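Long-range contacts in probable endoglucanase (Gluconacetobacter xylinus, PDB 1WZZ), which hydrolyses internal beta-1,4-glucosidic linkages of cellulose, carboxymethyl cellulose included, as a secreted endoglucanase of glycoside hydrolase family 8: residues S164-L169 / W214-R219; D137-M142 / D186-Q191; L199-R204 / A252-A257; Y244-H249 / Y325-E330. All blocks are in the same frame, centred on the assembly; numbering follows the deposited sequence.

Contact 1 of 4, residues S164-L169 / W214-R219; sequences SVILNL and WLAVNR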
loop_
_atom_site.group_PDB
_atom_site.type_symbol
_atom_site.label_atom_id
_atom_site.label_comp_id
_atom_site.label_asym_id
_atom_site.label_seq_id
_atom_site.Cartn_x
_atom_site.Cartn_y
_atom_site.Cartn_z
ATOM N N SER A 164 -17.231 7.466 -15.163
ATOM C CA SER A 164 -16.361 7.757 -14.031
ATOM C C SER A 164 -15.128 6.875 -13.999
ATOM O O SER A 164 -15.000 5.949 -14.800
ATOM C CB SER A 164 -17.142 7.562 -12.731
ATOM O OG SER A 164 -17.522 6.210 -12.580
ATOM N N VAL A 165 -14.218 7.182 -13.075
ATOM C CA VAL A 165 -13.023 6.367 -12.904
ATOM C C VAL A 165 -13.046 5.882 -11.475
ATOM O O VAL A 165 -13.523 6.595 -10.590
ATOM C CB VAL A 165 -11.691 7.141 -13.116
ATOM C CG1 VAL A 165 -11.602 7.590 -14.583
ATOM C CG2 VAL A 165 -11.560 8.317 -12.165
ATOM N N ILE A 166 -12.524 4.683 -11.276
ATOM C CA ILE A 166 -12.468 4.079 -9.960
ATOM C C ILE A 166 -11.033 4.187 -9.445
ATOM O O ILE A 166 -10.078 3.874 -10.174
ATOM C CB ILE A 166 -12.853 2.596 -10.010
ATOM C CG1 ILE A 166 -14.281 2.428 -10.557
ATOM C CG2 ILE A 166 -12.702 1.975 -8.616
ATOM C CD1 ILE A 166 -15.311 3.259 -9.860
ATOM N N LEU A 167 -10.891 4.637 -8.199
ATOM C CA LEU A 167 -9.569 4.775 -7.572
ATOM C C LEU A 167 -9.541 3.959 -6.286
ATOM O O LEU A 167 -10.572 3.686 -5.682
ATOM C CB LEU A 167 -9.298 6.210 -7.133
ATOM C CG LEU A 167 -9.512 7.316 -8.155
ATOM C CD1 LEU A 167 -9.179 8.661 -7.577
ATOM C CD2 LEU A 167 -8.632 6.995 -9.349
ATOM N N ASN A 168 -8.340 3.591 -5.875
ATOM C CA ASN A 168 -8.185 2.906 -4.602
ATOM C C ASN A 168 -7.236 3.848 -3.873
ATOM O O ASN A 168 -6.060 3.922 -4.200
ATOM C CB ASN A 168 -7.571 1.530 -4.781
ATOM C CG ASN A 168 -7.621 0.745 -3.494
ATOM O OD1 ASN A 168 -7.249 1.272 -2.424
ATOM N ND2 ASN A 168 -8.088 -0.477 -3.562
ATOM N N LEU A 169 -7.746 4.594 -2.895
ATOM C CA LEU A 169 -6.894 5.573 -2.230
ATOM C C LEU A 169 -5.710 4.955 -1.516
ATOM O O LEU A 169 -4.679 5.610 -1.355
ATOM C CB LEU A 169 -7.725 6.426 -1.240
ATOM C CG LEU A 169 -8.730 7.364 -1.918
ATOM C CD1 LEU A 169 -9.640 8.010 -0.835
ATOM C CD2 LEU A 169 -7.966 8.426 -2.717
ATOM N N TRP A 214 -12.713 1.573 -2.223
ATOM C CA TRP A 214 -12.847 1.945 -3.641
ATOM C C TRP A 214 -13.708 3.192 -3.813
ATOM O O TRP A 214 -14.859 3.238 -3.355
ATOM C CB TRP A 214 -13.464 0.775 -4.408
ATOM C CG TRP A 214 -12.656 -0.482 -4.293
ATOM C CD1 TRP A 214 -12.867 -1.517 -3.427
ATOM C CD2 TRP A 214 -11.514 -0.836 -5.081
ATOM N NE1 TRP A 214 -11.921 -2.498 -3.621
ATOM C CE2 TRP A 214 -11.080 -2.103 -4.636
ATOM C CE3 TRP A 214 -10.813 -0.206 -6.125
ATOM C CZ2 TRP A 214 -9.980 -2.758 -5.199
ATOM C CZ3 TRP A 214 -9.704 -0.867 -6.684
ATOM C CH2 TRP A 214 -9.310 -2.130 -6.214
ATOM N N LEU A 215 -13.124 4.195 -4.476
ATOM C CA LEU A 215 -13.737 5.498 -4.699
ATOM C C LEU A 215 -14.080 5.736 -6.169
ATOM O O LEU A 215 -13.269 5.467 -7.029
ATOM C CB LEU A 215 -12.768 6.582 -4.275
ATOM C CG LEU A 215 -13.229 8.038 -4.294
ATOM C CD1 LEU A 215 -14.252 8.281 -3.118
ATOM C CD2 LEU A 215 -11.998 8.936 -4.137
ATOM N N ALA A 216 -15.277 6.253 -6.445
ATOM C CA ALA A 216 -15.648 6.557 -7.829
ATOM C C ALA A 216 -15.579 8.069 -7.985
ATOM O O ALA A 216 -16.009 8.831 -7.102
ATOM C CB ALA A 216 -17.066 6.054 -8.124
ATOM N N VAL A 217 -15.011 8.526 -9.100
ATOM C CA VAL A 217 -14.903 9.945 -9.371
ATOM C C VAL A 217 -15.619 10.164 -10.708
ATOM O O VAL A 217 -15.217 9.602 -11.722
ATOM C CB VAL A 217 -13.429 10.381 -9.546
ATOM C CG1 VAL A 217 -13.355 11.906 -9.771
ATOM C CG2 VAL A 217 -12.605 9.943 -8.314
ATOM N N ASN A 218 -16.691 10.954 -10.709
ATOM C CA ASN A 218 -17.411 11.229 -11.964
ATOM C C ASN A 218 -16.422 11.978 -12.876
ATOM O O ASN A 218 -15.812 12.970 -12.475
ATOM C CB ASN A 218 -18.670 12.067 -11.674
ATOM C CG ASN A 218 -19.504 12.336 -12.931
ATOM O OD1 ASN A 218 -19.122 13.127 -13.768
ATOM N ND2 ASN A 218 -20.629 11.651 -13.060
ATOM N N ARG A 219 -16.234 11.495 -14.104
ATOM C CA ARG A 219 -15.253 12.130 -14.984
ATOM C C ARG A 219 -15.633 13.536 -15.402
ATOM O O ARG A 219 -14.768 14.403 -15.571
ATOM C CB ARG A 219 -15.001 11.251 -16.213
ATOM C CG ARG A 219 -14.572 9.847 -15.823
ATOM C CD ARG A 219 -13.668 9.223 -16.861
ATOM N NE ARG A 219 -14.332 9.010 -18.133
ATOM C CZ ARG A 219 -13.696 8.667 -19.247
ATOM N NH1 ARG A 219 -12.381 8.505 -19.234
ATOM N NH2 ARG A 219 -14.373 8.480 -20.373
#

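Contact 2 of 4, residues D137-M142 / D186-Q191; sequences DVLNLM and DPRWRQ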
loop_
_atom_site.group_PDB
_atom_site.type_symbol
_atom_site.label_atom_id
_atom_site.label_comp_id
_atom_site.label_asym_id
_atom_site.label_seq_id
_atom_site.Cartn_x
_atom_site.Cartn_y
_atom_site.Cartn_z
ATOM N N ASP A 137 6.973 4.843 -15.797
ATOM C CA ASP A 137 5.805 4.202 -16.348
ATOM C C ASP A 137 4.582 4.372 -15.441
ATOM O O ASP A 137 3.483 4.482 -15.935
ATOM C CB ASP A 137 6.080 2.715 -16.668
ATOM C CG ASP A 137 6.838 2.549 -17.993
ATOM O OD1 ASP A 137 6.670 3.423 -18.881
ATOM O OD2 ASP A 137 7.574 1.567 -18.151
ATOM N N VAL A 138 4.749 4.390 -14.115
ATOM C CA VAL A 138 3.563 4.621 -13.289
ATOM C C VAL A 138 3.015 6.005 -13.640
ATOM O O VAL A 138 1.797 6.202 -13.805
ATOM C CB VAL A 138 3.902 4.591 -11.758
ATOM C CG1 VAL A 138 2.651 4.973 -10.927
ATOM C CG2 VAL A 138 4.359 3.174 -11.364
ATOM N N LEU A 139 3.901 6.981 -13.740
ATOM C CA LEU A 139 3.459 8.334 -14.024
ATOM C C LEU A 139 2.800 8.443 -15.395
ATOM O O LEU A 139 1.696 8.993 -15.545
ATOM C CB LEU A 139 4.643 9.289 -13.933
ATOM C CG LEU A 139 4.272 10.774 -14.029
ATOM C CD1 LEU A 139 3.319 11.196 -12.861
ATOM C CD2 LEU A 139 5.575 11.585 -13.994
ATOM N N ASN A 140 3.457 7.902 -16.408
ATOM C CA ASN A 140 2.861 8.009 -17.736
ATOM C C ASN A 140 1.618 7.185 -17.971
ATOM O O ASN A 140 0.672 7.658 -18.589
ATOM C CB ASN A 140 3.855 7.565 -18.817
ATOM C CG ASN A 140 5.025 8.502 -18.977
ATOM O OD1 ASN A 140 4.999 9.664 -18.561
ATOM N ND2 ASN A 140 6.074 7.997 -19.632
ATOM N N LEU A 141 1.643 5.942 -17.487
ATOM C CA LEU A 141 0.561 5.000 -17.764
ATOM C C LEU A 141 -0.565 4.930 -16.769
ATOM O O LEU A 141 -1.631 4.398 -17.075
ATOM C CB LEU A 141 1.144 3.590 -17.891
ATOM C CG LEU A 141 2.357 3.476 -18.819
ATOM C CD1 LEU A 141 2.770 1.986 -18.859
ATOM C CD2 LEU A 141 1.993 4.006 -20.222
HETATM N N MSE A 142 -0.329 5.462 -15.568
HETATM C CA MSE A 142 -1.350 5.316 -14.547
HETATM C C MSE A 142 -1.863 6.605 -13.946
HETATM O O MSE A 142 -2.567 6.562 -12.930
HETATM C CB MSE A 142 -0.823 4.421 -13.415
HETATM C CG MSE A 142 -0.395 3.025 -13.871
HETATM SE SE MSE A 142 -1.994 2.053 -14.562
HETATM C CE MSE A 142 -1.135 0.967 -15.923
ATOM N N ASP A 186 10.247 14.962 -11.797
ATOM C CA ASP A 186 9.172 15.234 -12.748
ATOM C C ASP A 186 8.087 16.041 -12.047
ATOM O O ASP A 186 7.486 15.597 -11.059
ATOM C CB ASP A 186 8.596 13.936 -13.300
ATOM C CG ASP A 186 7.769 14.144 -14.557
ATOM O OD1 ASP A 186 6.910 15.052 -14.569
ATOM O OD2 ASP A 186 7.966 13.383 -15.525
ATOM N N PRO A 187 7.831 17.262 -12.531
ATOM C CA PRO A 187 6.815 18.135 -11.938
ATOM C C PRO A 187 5.402 17.566 -11.887
ATOM O O PRO A 187 4.576 17.999 -11.084
ATOM C CB PRO A 187 6.901 19.406 -12.805
ATOM C CG PRO A 187 7.353 18.874 -14.123
ATOM C CD PRO A 187 8.414 17.873 -13.742
ATOM N N ARG A 188 5.122 16.595 -12.745
ATOM C CA ARG A 188 3.810 15.978 -12.782
ATOM C C ARG A 188 3.496 15.271 -11.468
ATOM O O ARG A 188 2.326 15.127 -11.104
ATOM C CB ARG A 188 3.726 14.994 -13.961
ATOM C CG ARG A 188 3.674 15.673 -15.344
ATOM C CD ARG A 188 3.524 14.636 -16.472
ATOM N NE ARG A 188 4.731 13.818 -16.587
ATOM C CZ ARG A 188 4.801 12.638 -17.212
ATOM N NH1 ARG A 188 5.961 11.989 -17.243
ATOM N NH2 ARG A 188 3.724 12.094 -17.773
ATOM N N TRP A 189 4.522 14.854 -10.736
ATOM C CA TRP A 189 4.279 14.154 -9.471
ATOM C C TRP A 189 3.667 15.082 -8.455
ATOM O O TRP A 189 2.968 14.631 -7.532
ATOM C CB TRP A 189 5.562 13.569 -8.894
ATOM C CG TRP A 189 6.006 12.284 -9.536
ATOM C CD1 TRP A 189 7.154 12.079 -10.254
ATOM C CD2 TRP A 189 5.305 11.031 -9.543
ATOM N NE1 TRP A 189 7.206 10.784 -10.702
ATOM C CE2 TRP A 189 6.085 10.118 -10.285
ATOM C CE3 TRP A 189 4.084 10.588 -8.993
ATOM C CZ2 TRP A 189 5.694 8.790 -10.491
ATOM C CZ3 TRP A 189 3.696 9.269 -9.199
ATOM C CH2 TRP A 189 4.502 8.381 -9.945
ATOM N N ARG A 190 3.918 16.378 -8.616
ATOM C CA ARG A 190 3.363 17.344 -7.668
ATOM C C ARG A 190 1.850 17.350 -7.641
ATOM O O ARG A 190 1.255 17.226 -6.562
ATOM C CB ARG A 190 3.867 18.759 -7.962
ATOM C CG ARG A 190 3.348 19.799 -6.969
ATOM C CD ARG A 190 3.893 21.193 -7.255
ATOM N NE ARG A 190 5.347 21.177 -7.428
ATOM C CZ ARG A 190 5.965 21.081 -8.604
ATOM N NH1 ARG A 190 5.259 20.995 -9.731
ATOM N NH2 ARG A 190 7.295 21.062 -8.655
ATOM N N GLN A 191 1.206 17.498 -8.795
ATOM C CA GLN A 191 -0.223 17.521 -8.777
ATOM C C GLN A 191 -0.758 16.172 -8.355
ATOM O O GLN A 191 -1.824 16.111 -7.778
ATOM C CB GLN A 191 -0.850 17.911 -10.122
ATOM C CG GLN A 191 -2.356 18.014 -9.946
ATOM C CD GLN A 191 -3.068 18.727 -11.064
ATOM O OE1 GLN A 191 -2.463 19.085 -12.087
ATOM N NE2 GLN A 191 -4.373 18.932 -10.885
#

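Contact 3 of 4, residues L199-R204 / A252-A257; sequences LVSAGR and APNVLA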
loop_
_atom_site.group_PDB
_atom_site.type_symbol
_atom_site.label_atom_id
_atom_site.label_comp_id
_atom_site.label_asym_id
_atom_site.label_seq_id
_atom_site.Cartn_x
_atom_site.Cartn_y
_atom_site.Cartn_z
ATOM N N LEU A 199 -8.159 14.317 -2.375
ATOM C CA LEU A 199 -9.076 13.185 -2.458
ATOM C C LEU A 199 -9.275 12.533 -1.100
ATOM O O LEU A 199 -10.375 12.139 -0.757
ATOM C CB LEU A 199 -8.587 12.164 -3.502
ATOM C CG LEU A 199 -8.811 12.696 -4.939
ATOM C CD1 LEU A 199 -7.850 11.940 -5.858
ATOM C CD2 LEU A 199 -10.249 12.534 -5.396
ATOM N N VAL A 200 -8.203 12.399 -0.330
ATOM C CA VAL A 200 -8.352 11.827 1.024
ATOM C C VAL A 200 -9.241 12.761 1.883
ATOM O O VAL A 200 -10.099 12.318 2.654
ATOM C CB VAL A 200 -6.992 11.692 1.693
ATOM C CG1 VAL A 200 -7.180 11.479 3.211
ATOM C CG2 VAL A 200 -6.239 10.490 1.084
ATOM N N SER A 201 -9.022 14.059 1.764
ATOM C CA SER A 201 -9.837 15.005 2.526
ATOM C C SER A 201 -11.320 14.946 2.155
ATOM O O SER A 201 -12.202 14.844 3.021
ATOM C CB SER A 201 -9.317 16.419 2.305
ATOM O OG SER A 201 -10.107 17.368 2.999
ATOM N N ALA A 202 -11.613 15.006 0.857
ATOM C CA ALA A 202 -12.986 15.020 0.397
ATOM C C ALA A 202 -13.693 13.691 0.148
ATOM O O ALA A 202 -14.933 13.626 0.172
ATOM C CB ALA A 202 -13.058 15.877 -0.870
ATOM N N GLY A 203 -12.917 12.630 -0.069
ATOM C CA GLY A 203 -13.489 11.343 -0.388
ATOM C C GLY A 203 -13.719 10.424 0.787
ATOM O O GLY A 203 -13.333 9.267 0.761
ATOM N N ARG A 204 -14.405 10.936 1.798
ATOM C CA ARG A 204 -14.682 10.151 3.008
ATOM C C ARG A 204 -16.180 10.166 3.265
ATOM O O ARG A 204 -16.876 11.138 2.918
ATOM C CB ARG A 204 -13.869 10.717 4.178
ATOM C CG ARG A 204 -12.348 10.440 3.984
ATOM C CD ARG A 204 -11.464 11.095 5.054
ATOM N NE ARG A 204 -11.618 12.550 5.060
ATOM C CZ ARG A 204 -11.969 13.268 6.127
ATOM N NH1 ARG A 204 -12.090 14.589 6.033
ATOM N NH2 ARG A 204 -12.183 12.663 7.296
ATOM N N ALA A 252 -3.567 15.535 7.125
ATOM C CA ALA A 252 -4.111 16.823 7.552
ATOM C C ALA A 252 -4.724 16.723 8.931
ATOM O O ALA A 252 -5.335 15.730 9.274
ATOM C CB ALA A 252 -5.163 17.300 6.580
ATOM N N PRO A 253 -4.589 17.784 9.728
ATOM C CA PRO A 253 -5.151 17.764 11.083
ATOM C C PRO A 253 -6.606 17.342 11.169
ATOM O O PRO A 253 -6.980 16.556 12.057
ATOM C CB PRO A 253 -4.954 19.199 11.555
ATOM C CG PRO A 253 -3.690 19.610 10.858
ATOM C CD PRO A 253 -3.861 19.037 9.465
ATOM N N ASN A 254 -7.450 17.840 10.268
ATOM C CA ASN A 254 -8.855 17.465 10.360
ATOM C C ASN A 254 -9.074 16.001 10.062
ATOM O O ASN A 254 -9.975 15.377 10.637
ATOM C CB ASN A 254 -9.752 18.344 9.467
ATOM C CG ASN A 254 -9.569 18.072 7.982
ATOM O OD1 ASN A 254 -8.486 18.272 7.435
ATOM N ND2 ASN A 254 -10.639 17.622 7.321
ATOM N N VAL A 255 -8.239 15.440 9.174
ATOM C CA VAL A 255 -8.353 14.032 8.837
ATOM C C VAL A 255 -7.822 13.180 9.992
ATOM O O VAL A 255 -8.449 12.192 10.381
ATOM C CB VAL A 255 -7.600 13.722 7.509
ATOM C CG1 VAL A 255 -7.719 12.224 7.189
ATOM C CG2 VAL A 255 -8.222 14.552 6.379
ATOM N N LEU A 256 -6.678 13.552 10.548
ATOM C CA LEU A 256 -6.144 12.830 11.702
ATOM C C LEU A 256 -7.209 12.875 12.830
ATOM O O LEU A 256 -7.449 11.869 13.509
ATOM C CB LEU A 256 -4.857 13.496 12.198
ATOM C CG LEU A 256 -4.314 12.988 13.535
ATOM C CD1 LEU A 256 -4.067 11.484 13.507
ATOM C CD2 LEU A 256 -3.052 13.767 13.866
ATOM N N ALA A 257 -7.824 14.036 13.035
ATOM C CA ALA A 257 -8.817 14.146 14.110
ATOM C C ALA A 257 -9.944 13.152 13.933
ATOM O O ALA A 257 -10.394 12.525 14.900
ATOM C CB ALA A 257 -9.386 15.586 14.183
HETATM O O HOH W 1 -12.295 17.454 4.917
HETATM O O HOH W 2 -8.271 19.007 4.959
HETATM O O HOH W 3 -12.942 16.209 8.174
#

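Contact 4 of 4, residues Y244-H249 / Y325-E330; sequences YFYWAH and YIARAE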
loop_
_atom_site.group_PDB
_atom_site.type_symbol
_atom_site.label_atom_id
_atom_site.label_comp_id
_atom_site.label_asym_id
_atom_site.label_seq_id
_atom_site.Cartn_x
_atom_site.Cartn_y
_atom_site.Cartn_z
ATOM N N TYR A 244 -0.175 5.610 5.269
ATOM C CA TYR A 244 0.713 6.194 4.269
ATOM C C TYR A 244 0.808 7.720 4.380
ATOM O O TYR A 244 1.878 8.309 4.201
ATOM C CB TYR A 244 0.239 5.804 2.870
ATOM C CG TYR A 244 0.549 4.390 2.448
ATOM C CD1 TYR A 244 -0.412 3.626 1.772
ATOM C CD2 TYR A 244 1.800 3.821 2.666
ATOM C CE1 TYR A 244 -0.139 2.326 1.336
ATOM C CE2 TYR A 244 2.089 2.501 2.211
ATOM C CZ TYR A 244 1.115 1.776 1.557
ATOM O OH TYR A 244 1.384 0.511 1.115
ATOM N N PHE A 245 -0.311 8.377 4.675
ATOM C CA PHE A 245 -0.273 9.815 4.796
ATOM C C PHE A 245 0.424 10.259 6.089
ATOM O O PHE A 245 1.115 11.275 6.089
ATOM C CB PHE A 245 -1.704 10.374 4.609
ATOM C CG PHE A 245 -2.133 10.395 3.157
ATOM C CD1 PHE A 245 -2.524 9.225 2.512
ATOM C CD2 PHE A 245 -2.038 11.575 2.411
ATOM C CE1 PHE A 245 -2.808 9.213 1.143
ATOM C CE2 PHE A 245 -2.323 11.580 1.031
ATOM C CZ PHE A 245 -2.706 10.397 0.398
ATOM N N TYR A 246 0.286 9.496 7.179
ATOM C CA TYR A 246 1.013 9.808 8.412
ATOM C C TYR A 246 2.521 9.696 8.130
ATOM O O TYR A 246 3.306 10.579 8.464
ATOM C CB TYR A 246 0.617 8.816 9.533
ATOM C CG TYR A 246 1.752 8.378 10.469
ATOM C CD1 TYR A 246 2.448 7.178 10.248
ATOM C CD2 TYR A 246 2.135 9.165 11.568
ATOM C CE1 TYR A 246 3.494 6.771 11.084
ATOM C CE2 TYR A 246 3.201 8.756 12.416
ATOM C CZ TYR A 246 3.866 7.562 12.159
ATOM O OH TYR A 246 4.923 7.152 12.953
ATOM N N TRP A 247 2.897 8.602 7.473
ATOM C CA TRP A 247 4.287 8.298 7.159
ATOM C C TRP A 247 4.931 9.396 6.345
ATOM O O TRP A 247 6.096 9.772 6.591
ATOM C CB TRP A 247 4.268 6.964 6.408
ATOM C CG TRP A 247 5.529 6.313 6.012
ATOM C CD1 TRP A 247 6.817 6.816 6.032
ATOM C CD2 TRP A 247 5.613 5.010 5.478
ATOM N NE1 TRP A 247 7.692 5.874 5.532
ATOM C CE2 TRP A 247 6.978 4.758 5.181
ATOM C CE3 TRP A 247 4.660 4.016 5.212
ATOM C CZ2 TRP A 247 7.408 3.554 4.631
ATOM C CZ3 TRP A 247 5.094 2.813 4.660
ATOM C CH2 TRP A 247 6.457 2.597 4.379
ATOM N N ALA A 248 4.173 9.924 5.391
ATOM C CA ALA A 248 4.692 10.969 4.509
ATOM C C ALA A 248 4.567 12.377 5.067
ATOM O O ALA A 248 4.890 13.352 4.367
ATOM C CB ALA A 248 3.989 10.885 3.142
ATOM N N HIS A 249 4.092 12.492 6.312
ATOM C CA HIS A 249 3.900 13.799 6.968
ATOM C C HIS A 249 2.883 14.622 6.178
ATOM O O HIS A 249 3.013 15.847 6.044
ATOM C CB HIS A 249 5.220 14.582 7.047
ATOM C CG HIS A 249 6.282 13.915 7.862
ATOM N ND1 HIS A 249 6.207 13.794 9.233
ATOM C CD2 HIS A 249 7.443 13.322 7.496
ATOM C CE1 HIS A 249 7.274 13.153 9.677
ATOM N NE2 HIS A 249 8.040 12.855 8.644
ATOM N N TYR A 325 5.907 -0.764 11.321
ATOM C CA TYR A 325 7.244 -0.625 11.914
ATOM C C TYR A 325 8.139 0.219 10.993
ATOM O O TYR A 325 8.930 1.034 11.468
ATOM C CB TYR A 325 7.899 -2.000 12.130
ATOM C CG TYR A 325 7.508 -2.671 13.430
ATOM C CD1 TYR A 325 8.344 -2.613 14.548
ATOM C CD2 TYR A 325 6.327 -3.393 13.526
ATOM C CE1 TYR A 325 8.002 -3.274 15.739
ATOM C CE2 TYR A 325 5.967 -4.055 14.716
ATOM C CZ TYR A 325 6.811 -3.988 15.802
ATOM O OH TYR A 325 6.435 -4.653 16.954
ATOM N N ILE A 326 8.001 0.032 9.684
ATOM C CA ILE A 326 8.824 0.808 8.735
ATOM C C ILE A 326 8.424 2.279 8.806
ATOM O O ILE A 326 9.281 3.168 8.867
ATOM C CB ILE A 326 8.629 0.337 7.279
ATOM C CG1 ILE A 326 8.835 -1.174 7.154
ATOM C CG2 ILE A 326 9.591 1.140 6.335
ATOM C CD1 ILE A 326 10.156 -1.641 7.625
ATOM N N ALA A 327 7.115 2.543 8.791
ATOM C CA ALA A 327 6.619 3.905 8.837
ATOM C C ALA A 327 7.103 4.610 10.074
ATOM O O ALA A 327 7.534 5.748 10.013
ATOM C CB ALA A 327 5.073 3.918 8.811
ATOM N N ARG A 328 7.010 3.926 11.209
ATOM C CA ARG A 328 7.443 4.524 12.458
ATOM C C ARG A 328 8.933 4.809 12.432
ATOM O O ARG A 328 9.360 5.888 12.838
ATOM C CB ARG A 328 7.091 3.605 13.634
ATOM C CG ARG A 328 7.429 4.188 14.997
ATOM C CD ARG A 328 7.130 3.180 16.112
ATOM N NE ARG A 328 7.962 1.977 15.979
ATOM C CZ ARG A 328 8.064 1.027 16.905
ATOM N NH1 ARG A 328 8.834 -0.036 16.691
ATOM N NH2 ARG A 328 7.405 1.149 18.052
ATOM N N ALA A 329 9.723 3.862 11.933
ATOM C CA ALA A 329 11.179 4.041 11.890
ATOM C C ALA A 329 11.553 5.231 11.012
ATOM O O ALA A 329 12.480 5.986 11.332
ATOM C CB ALA A 329 11.844 2.789 11.373
ATOM N N GLU A 330 10.837 5.417 9.911
ATOM C CA GLU A 330 11.135 6.538 9.018
ATOM C C GLU A 330 10.503 7.877 9.387
ATOM O O GLU A 330 11.167 8.916 9.314
ATOM C CB GLU A 330 10.708 6.207 7.584
ATOM C CG GLU A 330 11.481 5.065 6.916
ATOM C CD GLU A 330 11.222 4.980 5.424
ATOM O OE1 GLU A 330 11.766 4.067 4.759
ATOM O OE2 GLU A 330 10.495 5.847 4.906
HETATM O O HOH W 4 10.522 11.718 8.441
#

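Contact 1 of 4, residues S164-L169 / W214-R219
Val165 and Val217 form a hydrogen-bonded pair of two antiparallel strands, 164-167 and 215-218. Val165 N donates a hydrogen bond to Val217 O at 2.9 Å, and Val217 N returns a bond to Val165 O. Leu167 and Leu215 repeat the pattern, with Leu167 N to Leu215 O at 2.8 Å. Between these pairs lies the non-hydrogen-bonded pair Ile166 and Ala216. Strand 224-226 continues the sheet beyond 215-218.

Apolar packing falls on two faces. On one, Val165 and Val217 lie side by side, and Leu167 CD1 reaches Val217 CG2 at 3.7 Å. Val165 CG1 also meets Arg219 CD at 3.5 Å, the two side chains at about a right angle. Leu199 of helix 188-202 packs on Leu167. On the other face, Ile166 CD1 touches Ala216 CB at 3.7 Å, and Ile166 CG2 meets Trp214 CE3 at 3.8 Å.

The amide-ring contact is different in kind. With chi1 at -171°, the Asn168 side chain swings toward Trp214 and lays ND2 over one ring face, 3.4 Å from CH2. Amide and ring planes are 73° apart. Asn168 ND2 bonds to Asp237, and OD1 to Ser170. Trp230 stacks on Trp214. The amide is therefore fixed by polar partners at both ends as well as by the indole. The side chain of Asn168 is about 7 Å from that of Asp106, the predicted nucleophile.

Contact 2 of 4, residues D137-M142 / D186-Q191
Leu139 and Trp189 bring the C-terminal part of helix 125-142 and the N-terminal part of helix 188-202 together, their CA atoms 7.4 Å apart. A chi1 of -172° sends both Leu139 methyls across to the other segment. CD1 sits over the six-membered ring of Trp189 in a CH-pi contact, 3.8 Å from the centroid and 8° off the normal. Leu139 CB meets the same indole at CZ2. Val138 CG1 comes to the ring edge, 4.0 Å from CH2 of Trp189. Leu177, Ala180, Phe181 and Thr184 of helix 174-184 also touch this ring.

Both helices belong to the (alpha/alpha)6 barrel of this family. Asp186 precedes the turn into the second one, and its OD1 accepts a capping bond from Arg188 N at 3.0 Å. The same carboxylate forms a side-on salt bridge with the Arg188 guanidinium, where NH1 lies 3.0 Å from Asp186 OD2. Arg188 NH1, which is thus shared, and NH2 grip Asn140 OD1 end-on, at 2.8 and 2.9 Å. Asn140 OD1 lies nearly in the guanidinium plane. Leu139 CD2 rests on one face of the planar group, 3.3 Å from Arg188 NH1.

Contact 3 of 4, residues L199-R204 / A252-A257
A water-bridged polar patch and a small apolar contact join the end of helix 188-202 to the start of helix 253-266, on the barrel scaffold away from the proposed catalytic residues. Val255 makes the apolar part. Its CG1 meets Val200 CG1 at 4.1 Å, the two side chains crossing at about a right angle. Its CG2 lies over one face of the Arg204 guanidinium, 3.9 Å from NH1.

Arg204 follows Gly203, the centre of an inverse gamma turn, and folds back on its own helix end. The bend at chi3 (-60°) turns the guanidinium so that NE and NH1 both donate to Ser201 O, NH1 at 3.0 Å. Arg204 NH2 forms a salt bridge with Asp258 and a bond to Arg209 O.

No direct hydrogen bond crosses the contact; waters make the link. One water accepts from Arg204 NH1 and Asn254 ND2, each at 2.8 Å. Another donates to Asn254 OD1 at 2.6 Å and bonds to Ser201 OG at 3.1 Å. A third is hydrogen-bonded to Ser201 OG, and its bonds to Arg204 NH1 and Asn254 ND2 are weak. Ser201 O, Asp258, Arg209 O and waters thus fix the rotation of the Arg204 guanidinium, while Val255 covers one face.

Contact 4 of 4, residues Y244-H249 / Y325-E330
Two helices of the (alpha/alpha)6 barrel, 240-247 and 315-331, meet closely here, with the CA atoms of Trp247 and Ala327 only 5.2 Å apart. Helix 240-247 ends in a Schellman motif at His249, which has positive phi. A chi1 of -176° swings the Trp247 indole toward helix 315-331, and the small Ala327 lets it lie flat there. Ala327 CA sits over the five-membered ring, 3.7 Å from its centroid and 10° off the normal, a CH-pi contact. Ala327 CB is 3.5 Å from Trp247 CD2. Ile326 CG2 packs on CZ2 of the same ring at 3.7 Å. Tyr246 turns its ring edge to Ala327, with CE1 4.0 Å from CB.

The polar part lies at the indole nitrogen. Arg117 forms a salt bridge with Glu330 OE1, which is likely to hold the carboxylate in place. A water also links His249 NE2 to Glu330 O. Trp247 NE1 donates to Glu330 OE2 at 2.9 Å, nearly straight at 164° and from above the carboxylate plane.

Helix 188-202 ties three of the contacts together. Its start lies in contact 2, its end in contact 3, and Leu199 near that end packs on contact 1: Leu199 CB is 3.9 Å from Leu169 CD2. Contact 3 touches contact 4 through Val200 CG2 and Phe245 CZ, 3.6 Å apart. Contacts 2 and 4 do not touch; their centres are 22 Å apart. Contact 1 comes nearest the proposed catalytic residues, as the side chain of Asn168 is about 8 Å from that of Glu49, the proton donor by similarity. The side chains of Val138 in contact 2 and Trp247 in contact 4 are about 9 and 11 Å from that of Asp106, the predicted nucleophile.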